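Local coordinates for protein L-amino acid deaminase (Proteus vulgaris, PDB 5I39) that binds FAD and probably oxidises L-amino acids, removing the amino group, as a membrane-bound flavoenzyme of the FAD-dependent oxidoreductase family, at residues A[94-106]-A[374-386]. Numbering follows the deposited sequence.
Sequences LLHHLGKHRWREM and GWGMTESPVSAEL. With FAD (flavin-adenine dinucleotide), chain B; EDO (1,2-ethanediol), chain K.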
loop_
_atom_site.group_PDB
_atom_site.type_symbol
_atom_site.label_atom_id
_atom_site.label_comp_id
_atom_site.label_asym_id
_atom_site.label_seq_id
_atom_site.Cartn_x
_atom_site.Cartn_y
_atom_site.Cartn_z
ATOM N N LEU A 94 1.642 -12.939 -7.531
ATOM C CA LEU A 94 2.986 -12.509 -7.929
ATOM C C LEU A 94 3.204 -11.010 -7.718
ATOM O O LEU A 94 4.290 -10.584 -7.354
ATOM C CB LEU A 94 3.308 -12.927 -9.363
ATOM C CG LEU A 94 3.571 -14.425 -9.545
ATOM C CD1 LEU A 94 3.713 -14.739 -11.024
ATOM C CD2 LEU A 94 4.806 -14.906 -8.788
ATOM N N LEU A 95 2.162 -10.217 -7.919
ATOM C CA LEU A 95 2.233 -8.798 -7.615
ATOM C C LEU A 95 2.691 -8.572 -6.161
ATOM O O LEU A 95 3.531 -7.714 -5.885
ATOM C CB LEU A 95 0.871 -8.159 -7.878
ATOM C CG LEU A 95 0.789 -6.639 -7.876
ATOM C CD1 LEU A 95 1.518 -6.032 -9.062
ATOM C CD2 LEU A 95 -0.668 -6.224 -7.908
ATOM N N HIS A 96 2.155 -9.378 -5.249
ATOM C CA HIS A 96 2.534 -9.310 -3.835
ATOM C C HIS A 96 3.871 -9.973 -3.512
ATOM O O HIS A 96 4.651 -9.449 -2.718
ATOM C CB HIS A 96 1.427 -9.904 -2.980
ATOM C CG HIS A 96 0.217 -9.040 -2.923
ATOM N ND1 HIS A 96 -0.424 -8.747 -1.744
ATOM C CD2 HIS A 96 -0.439 -8.361 -3.890
ATOM C CE1 HIS A 96 -1.440 -7.944 -1.989
ATOM N NE2 HIS A 96 -1.468 -7.687 -3.283
ATOM N N HIS A 97 4.124 -11.122 -4.125
ATOM C CA HIS A 97 5.353 -11.888 -3.902
ATOM C C HIS A 97 6.572 -11.083 -4.366
ATOM O O HIS A 97 7.559 -10.943 -3.634
ATOM C CB HIS A 97 5.218 -13.208 -4.660
ATOM C CG HIS A 97 6.301 -14.199 -4.408
ATOM N ND1 HIS A 97 6.495 -14.809 -3.187
ATOM C CD2 HIS A 97 7.202 -14.747 -5.257
ATOM C CE1 HIS A 97 7.489 -15.676 -3.298
ATOM N NE2 HIS A 97 7.934 -15.654 -4.540
ATOM N N LEU A 98 6.487 -10.544 -5.578
ATOM C CA LEU A 98 7.529 -9.662 -6.108
ATOM C C LEU A 98 7.549 -8.304 -5.398
ATOM O O LEU A 98 8.611 -7.720 -5.215
ATOM C CB LEU A 98 7.374 -9.466 -7.622
ATOM C CG LEU A 98 7.923 -10.561 -8.540
ATOM C CD1 LEU A 98 7.298 -11.920 -8.282
ATOM C CD2 LEU A 98 7.720 -10.149 -9.988
ATOM N N GLY A 99 6.383 -7.798 -5.011
ATOM C CA GLY A 99 6.312 -6.553 -4.251
ATOM C C GLY A 99 7.128 -6.622 -2.971
ATOM O O GLY A 99 7.939 -5.738 -2.693
ATOM N N LYS A 100 6.931 -7.690 -2.203
ATOM C CA LYS A 100 7.724 -7.915 -0.991
ATOM C C LYS A 100 9.218 -8.002 -1.297
ATOM O O LYS A 100 10.037 -7.430 -0.589
ATOM C CB LYS A 100 7.301 -9.207 -0.305
ATOM C CG LYS A 100 5.941 -9.165 0.373
ATOM C CD LYS A 100 5.374 -10.563 0.588
ATOM C CE LYS A 100 6.327 -11.470 1.347
ATOM N NZ LYS A 100 5.752 -12.832 1.441
ATOM N N HIS A 101 9.561 -8.736 -2.353
ATOM C CA HIS A 101 10.956 -8.905 -2.759
ATOM C C HIS A 101 11.618 -7.554 -3.045
ATOM O O HIS A 101 12.763 -7.311 -2.663
ATOM C CB HIS A 101 11.009 -9.802 -3.993
ATOM C CG HIS A 101 12.389 -10.113 -4.466
ATOM N ND1 HIS A 101 12.907 -9.596 -5.633
ATOM C CD2 HIS A 101 13.355 -10.894 -3.936
ATOM C CE1 HIS A 101 14.137 -10.044 -5.799
ATOM N NE2 HIS A 101 14.433 -10.835 -4.784
ATOM N N ARG A 102 10.884 -6.669 -3.707
ATOM C CA ARG A 102 11.366 -5.324 -3.989
ATOM C C ARG A 102 11.401 -4.447 -2.745
ATOM O O ARG A 102 12.327 -3.656 -2.577
ATOM C CB ARG A 102 10.536 -4.707 -5.097
ATOM C CG ARG A 102 10.794 -5.461 -6.382
ATOM C CD ARG A 102 9.949 -4.993 -7.514
ATOM N NE ARG A 102 10.212 -5.792 -8.703
ATOM C CZ ARG A 102 9.866 -5.436 -9.932
ATOM N NH1 ARG A 102 9.242 -4.275 -10.149
ATOM N NH2 ARG A 102 10.149 -6.236 -10.953
ATOM N N TRP A 103 10.431 -4.599 -1.850
ATOM C CA TRP A 103 10.526 -3.918 -0.562
ATOM C C TRP A 103 11.755 -4.361 0.229
ATOM O O TRP A 103 12.384 -3.535 0.887
ATOM C CB TRP A 103 9.253 -4.073 0.266
ATOM C CG TRP A 103 8.222 -3.049 -0.094
ATOM C CD1 TRP A 103 7.080 -3.238 -0.823
ATOM C CD2 TRP A 103 8.265 -1.655 0.231
ATOM N NE1 TRP A 103 6.409 -2.049 -0.963
ATOM C CE2 TRP A 103 7.110 -1.060 -0.322
ATOM C CE3 TRP A 103 9.162 -0.851 0.952
ATOM C CZ2 TRP A 103 6.831 0.304 -0.184
ATOM C CZ3 TRP A 103 8.881 0.501 1.094
ATOM C CH2 TRP A 103 7.725 1.065 0.527
ATOM N N ARG A 104 12.135 -5.633 0.123
ATOM C CA ARG A 104 13.374 -6.110 0.754
ATOM C C ARG A 104 14.645 -5.452 0.204
ATOM O O ARG A 104 15.681 -5.488 0.853
ATOM C CB ARG A 104 13.487 -7.634 0.658
ATOM C CG ARG A 104 12.508 -8.369 1.554
ATOM C CD ARG A 104 12.803 -9.851 1.627
ATOM N NE ARG A 104 12.451 -10.601 0.418
ATOM C CZ ARG A 104 11.274 -11.179 0.173
ATOM N NH1 ARG A 104 10.254 -11.043 1.012
ATOM N NH2 ARG A 104 11.116 -11.886 -0.938
ATOM N N GLU A 105 14.564 -4.882 -0.995
ATOM C CA GLU A 105 15.648 -4.098 -1.584
ATOM C C GLU A 105 15.577 -2.602 -1.269
ATOM O O GLU A 105 16.491 -1.861 -1.629
ATOM C CB GLU A 105 15.612 -4.254 -3.110
ATOM C CG GLU A 105 15.760 -5.688 -3.607
ATOM C CD GLU A 105 15.440 -5.876 -5.081
ATOM O OE1 GLU A 105 14.789 -5.011 -5.691
ATOM O OE2 GLU A 105 15.828 -6.922 -5.628
HETATM N N MSE A 106 14.507 -2.135 -0.626
HETATM C CA MSE A 106 14.189 -0.700 -0.637
HETATM C C MSE A 106 15.103 0.140 0.219
HETATM O O MSE A 106 15.507 1.219 -0.209
HETATM C CB MSE A 106 12.737 -0.447 -0.242
HETATM C CG MSE A 106 12.236 0.923 -0.711
HETATM SE SE MSE A 106 12.001 1.022 -2.658
HETATM C CE MSE A 106 10.418 -0.146 -2.762
ATOM N N GLY A 374 -6.590 -2.212 -2.418
ATOM C CA GLY A 374 -6.510 -2.286 -0.962
ATOM C C GLY A 374 -5.150 -2.731 -0.447
ATOM O O GLY A 374 -4.983 -2.892 0.755
ATOM N N TRP A 375 -4.181 -2.907 -1.349
ATOM C CA TRP A 375 -2.851 -3.414 -1.012
ATOM C C TRP A 375 -1.756 -2.633 -1.748
ATOM O O TRP A 375 -0.700 -3.180 -2.073
ATOM C CB TRP A 375 -2.764 -4.900 -1.361
ATOM C CG TRP A 375 -3.607 -5.771 -0.502
ATOM C CD1 TRP A 375 -4.780 -6.375 -0.842
ATOM C CD2 TRP A 375 -3.335 -6.153 0.846
ATOM N NE1 TRP A 375 -5.258 -7.109 0.213
ATOM C CE2 TRP A 375 -4.393 -6.983 1.266
ATOM C CE3 TRP A 375 -2.302 -5.864 1.746
ATOM C CZ2 TRP A 375 -4.445 -7.542 2.549
ATOM C CZ3 TRP A 375 -2.353 -6.416 3.022
ATOM C CH2 TRP A 375 -3.419 -7.240 3.411
ATOM N N GLY A 376 -1.996 -1.349 -1.987
ATOM C CA GLY A 376 -1.100 -0.540 -2.799
ATOM C C GLY A 376 0.288 -0.361 -2.225
ATOM O O GLY A 376 1.240 -0.242 -2.980
HETATM N N MSE A 377 0.430 -0.334 -0.906
HETATM C CA MSE A 377 1.770 -0.213 -0.332
HETATM C C MSE A 377 2.600 -1.409 -0.747
HETATM O O MSE A 377 3.702 -1.256 -1.285
HETATM C CB MSE A 377 1.755 -0.079 1.188
HETATM C CG MSE A 377 1.125 1.213 1.702
HETATM SE SE MSE A 377 2.068 2.833 1.111
HETATM C CE MSE A 377 3.850 2.433 1.836
ATOM N N THR A 378 2.057 -2.603 -0.517
ATOM C CA THR A 378 2.712 -3.863 -0.866
ATOM C C THR A 378 3.025 -3.975 -2.357
ATOM O O THR A 378 4.122 -4.379 -2.747
ATOM C CB THR A 378 1.805 -5.046 -0.471
ATOM O OG1 THR A 378 1.567 -5.014 0.936
ATOM C CG2 THR A 378 2.439 -6.392 -0.819
ATOM N N GLU A 379 2.028 -3.646 -3.174
ATOM C CA GLU A 379 2.098 -3.852 -4.615
ATOM C C GLU A 379 2.933 -2.814 -5.345
ATOM O O GLU A 379 3.435 -3.095 -6.435
ATOM C CB GLU A 379 0.686 -3.822 -5.194
ATOM C CG GLU A 379 -0.198 -4.951 -4.694
ATOM C CD GLU A 379 -1.677 -4.725 -4.941
ATOM O OE1 GLU A 379 -2.071 -3.619 -5.365
ATOM O OE2 GLU A 379 -2.456 -5.670 -4.690
ATOM N N SER A 380 3.076 -1.627 -4.754
ATOM C CA SER A 380 3.583 -0.445 -5.455
ATOM C C SER A 380 4.874 -0.625 -6.264
ATOM O O SER A 380 4.945 -0.106 -7.365
ATOM C CB SER A 380 3.706 0.759 -4.512
ATOM O OG SER A 380 4.572 0.506 -3.420
ATOM N N PRO A 381 5.894 -1.343 -5.747
ATOM C CA PRO A 381 7.109 -1.448 -6.574
ATOM C C PRO A 381 6.866 -2.141 -7.913
ATOM O O PRO A 381 7.518 -1.826 -8.906
ATOM C CB PRO A 381 8.055 -2.285 -5.702
ATOM C CG PRO A 381 7.547 -2.106 -4.314
ATOM C CD PRO A 381 6.059 -2.067 -4.476
ATOM N N VAL A 382 5.933 -3.084 -7.932
ATOM C CA VAL A 382 5.625 -3.836 -9.142
ATOM C C VAL A 382 4.544 -3.141 -9.966
ATOM O O VAL A 382 4.664 -3.067 -11.188
ATOM C CB VAL A 382 5.236 -5.292 -8.825
ATOM C CG1 VAL A 382 5.027 -6.078 -10.113
ATOM C CG2 VAL A 382 6.314 -5.969 -7.991
ATOM N N SER A 383 3.491 -2.636 -9.325
ATOM C CA SER A 383 2.468 -1.915 -10.091
ATOM C C SER A 383 3.046 -0.650 -10.730
ATOM O O SER A 383 2.611 -0.268 -11.807
ATOM C CB SER A 383 1.209 -1.627 -9.279
ATOM O OG SER A 383 1.470 -0.777 -8.197
ATOM N N ALA A 384 4.052 -0.036 -10.105
ATOM C CA ALA A 384 4.767 1.086 -10.724
ATOM C C ALA A 384 5.421 0.673 -12.040
ATOM O O ALA A 384 5.284 1.358 -13.056
ATOM C CB ALA A 384 5.824 1.624 -9.778
ATOM N N GLU A 385 6.143 -0.443 -12.013
ATOM C CA GLU A 385 6.787 -0.949 -13.223
ATOM C C GLU A 385 5.760 -1.298 -14.298
ATOM O O GLU A 385 5.936 -0.943 -15.467
ATOM C CB GLU A 385 7.659 -2.161 -12.927
ATOM C CG GLU A 385 8.412 -2.650 -14.158
ATOM C CD GLU A 385 9.314 -3.835 -13.908
ATOM O OE1 GLU A 385 9.386 -4.315 -12.766
ATOM O OE2 GLU A 385 9.949 -4.297 -14.874
ATOM N N LEU A 386 4.707 -2.012 -13.907
ATOM C CA LEU A 386 3.664 -2.397 -14.856
ATOM C C LEU A 386 2.982 -1.177 -15.476
ATOM O O LEU A 386 2.719 -1.163 -16.676
ATOM C CB LEU A 386 2.627 -3.312 -14.201
ATOM C CG LEU A 386 1.508 -3.806 -15.131
ATOM C CD1 LEU A 386 2.038 -4.551 -16.356
ATOM C CD2 LEU A 386 0.552 -4.685 -14.346
HETATM P PA FAD B . -3.343 7.790 -2.027
HETATM O O1A FAD B . -4.703 8.119 -1.401
HETATM O O2A FAD B . -2.229 7.577 -1.019
HETATM O O5B FAD B . -2.837 8.953 -2.986
HETATM C C5B FAD B . -3.628 9.486 -4.039
HETATM C C4B FAD B . -3.300 10.966 -4.085
HETATM O O4B FAD B . -3.939 11.546 -5.241
HETATM C C3B FAD B . -3.836 11.710 -2.860
HETATM O O3B FAD B . -2.753 12.297 -2.141
HETATM C C2B FAD B . -4.809 12.725 -3.479
HETATM O O2B FAD B . -4.867 13.973 -2.763
HETATM C C1B FAD B . -4.284 12.870 -4.896
HETATM N N9A FAD B . -5.259 13.320 -5.894
HETATM C C8A FAD B . -6.454 12.811 -6.119
HETATM N N7A FAD B . -7.074 13.420 -7.152
HETATM C C5A FAD B . -6.217 14.344 -7.565
HETATM C C6A FAD B . -6.212 15.363 -8.611
HETATM N N6A FAD B . -7.279 15.511 -9.423
HETATM N N1A FAD B . -5.123 16.144 -8.750
HETATM C C2A FAD B . -4.047 15.994 -7.965
HETATM N N3A FAD B . -3.982 15.100 -6.971
HETATM C C4A FAD B . -5.018 14.280 -6.757
HETATM N N1 FAD B . -1.886 -1.642 1.880
HETATM C C2 FAD B . -0.959 -2.547 2.206
HETATM O O2 FAD B . -0.203 -2.957 1.306
HETATM N N3 FAD B . -0.850 -3.009 3.476
HETATM C C4 FAD B . -1.647 -2.637 4.483
HETATM O O4 FAD B . -1.484 -3.073 5.614
HETATM C C4X FAD B . -2.709 -1.661 4.206
HETATM N N5 FAD B . -3.612 -1.251 5.137
HETATM C C5X FAD B . -4.435 -0.233 4.867
HETATM C C6 FAD B . -5.217 0.353 5.866
HETATM C C7 FAD B . -6.032 1.452 5.615
HETATM C C7M FAD B . -6.826 2.097 6.729
HETATM C C8 FAD B . -6.095 2.012 4.257
HETATM C C8M FAD B . -6.935 3.226 3.937
HETATM C C9 FAD B . -5.332 1.414 3.252
HETATM C C9A FAD B . -4.514 0.318 3.501
HETATM N N10 FAD B . -3.751 -0.279 2.491
HETATM C C10 FAD B . -2.747 -1.190 2.810
HETATM C "C1'" FAD B . -3.849 0.163 1.114
HETATM C "C2'" FAD B . -2.865 1.215 0.739
HETATM O "O2'" FAD B . -2.760 2.150 1.807
HETATM C "C3'" FAD B . -3.377 1.871 -0.539
HETATM O "O3'" FAD B . -3.712 0.877 -1.544
HETATM C "C4'" FAD B . -2.380 2.821 -1.160
HETATM O "O4'" FAD B . -1.897 3.749 -0.169
HETATM C "C5'" FAD B . -3.039 3.581 -2.297
HETATM O "O5'" FAD B . -2.061 4.495 -2.793
HETATM P P FAD B . -2.525 5.626 -3.856
HETATM O O1P FAD B . -1.291 6.384 -4.242
HETATM O O2P FAD B . -3.394 4.991 -4.920
HETATM O O3P FAD B . -3.570 6.528 -2.999
HETATM C C1 EDO K . -5.850 -3.425 3.690
HETATM O O1 EDO K . -4.596 -4.041 3.369
HETATM C C2 EDO K . -7.007 -4.290 3.197
HETATM O O2 EDO K . -8.244 -3.876 3.801
#
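At the flavin end of the FAD pocket, the helices of segments 94-106 and 374-386 cross at 93° where Gly99, with no side chain, brings its CA to 3.4 Å from Thr378 O. His96 NE2 gives its hydrogen to Glu379 OE2 (2.7 Å), on the anti lone pair, with ring and carboxylate steeply inclined; hydrogen bonds between His96 ND1 and Ile84 O and between Glu379 OE1 and Thr373 OG1 hold each group further. The imidazole turns its CE1 edge to the indole face of Trp375, while Thr378 CG2 sits over the imidazole face in a CH-pi contact. The torsion of Thr378 (chi1 -60°) gives its hydroxyl to FAD O2 (2.7 Å), which its backbone N also meets. Pro381 has no N-H for Met377 O; Trp103 NE1 (2.8 Å) and Ser380 OG bond to it instead, from either side of the carbonyl plane. Compact Pro381 is a knob among Gly99, Arg102, Trp103 and Met106, Val382 another among Leu95, Leu98, Gly99 and Arg102, its CG1 against Leu95 CD1. Extended Arg102 has nitrogens enough for a salt bridge, NH1 (2.6 Å) and NH2 end-on to Glu385 OE1, and for NH1 to Pro381 O. Helix-start amides holding the cofactor, here Gly376 N on FAD O3', are characteristic of DAO-family flavin sites.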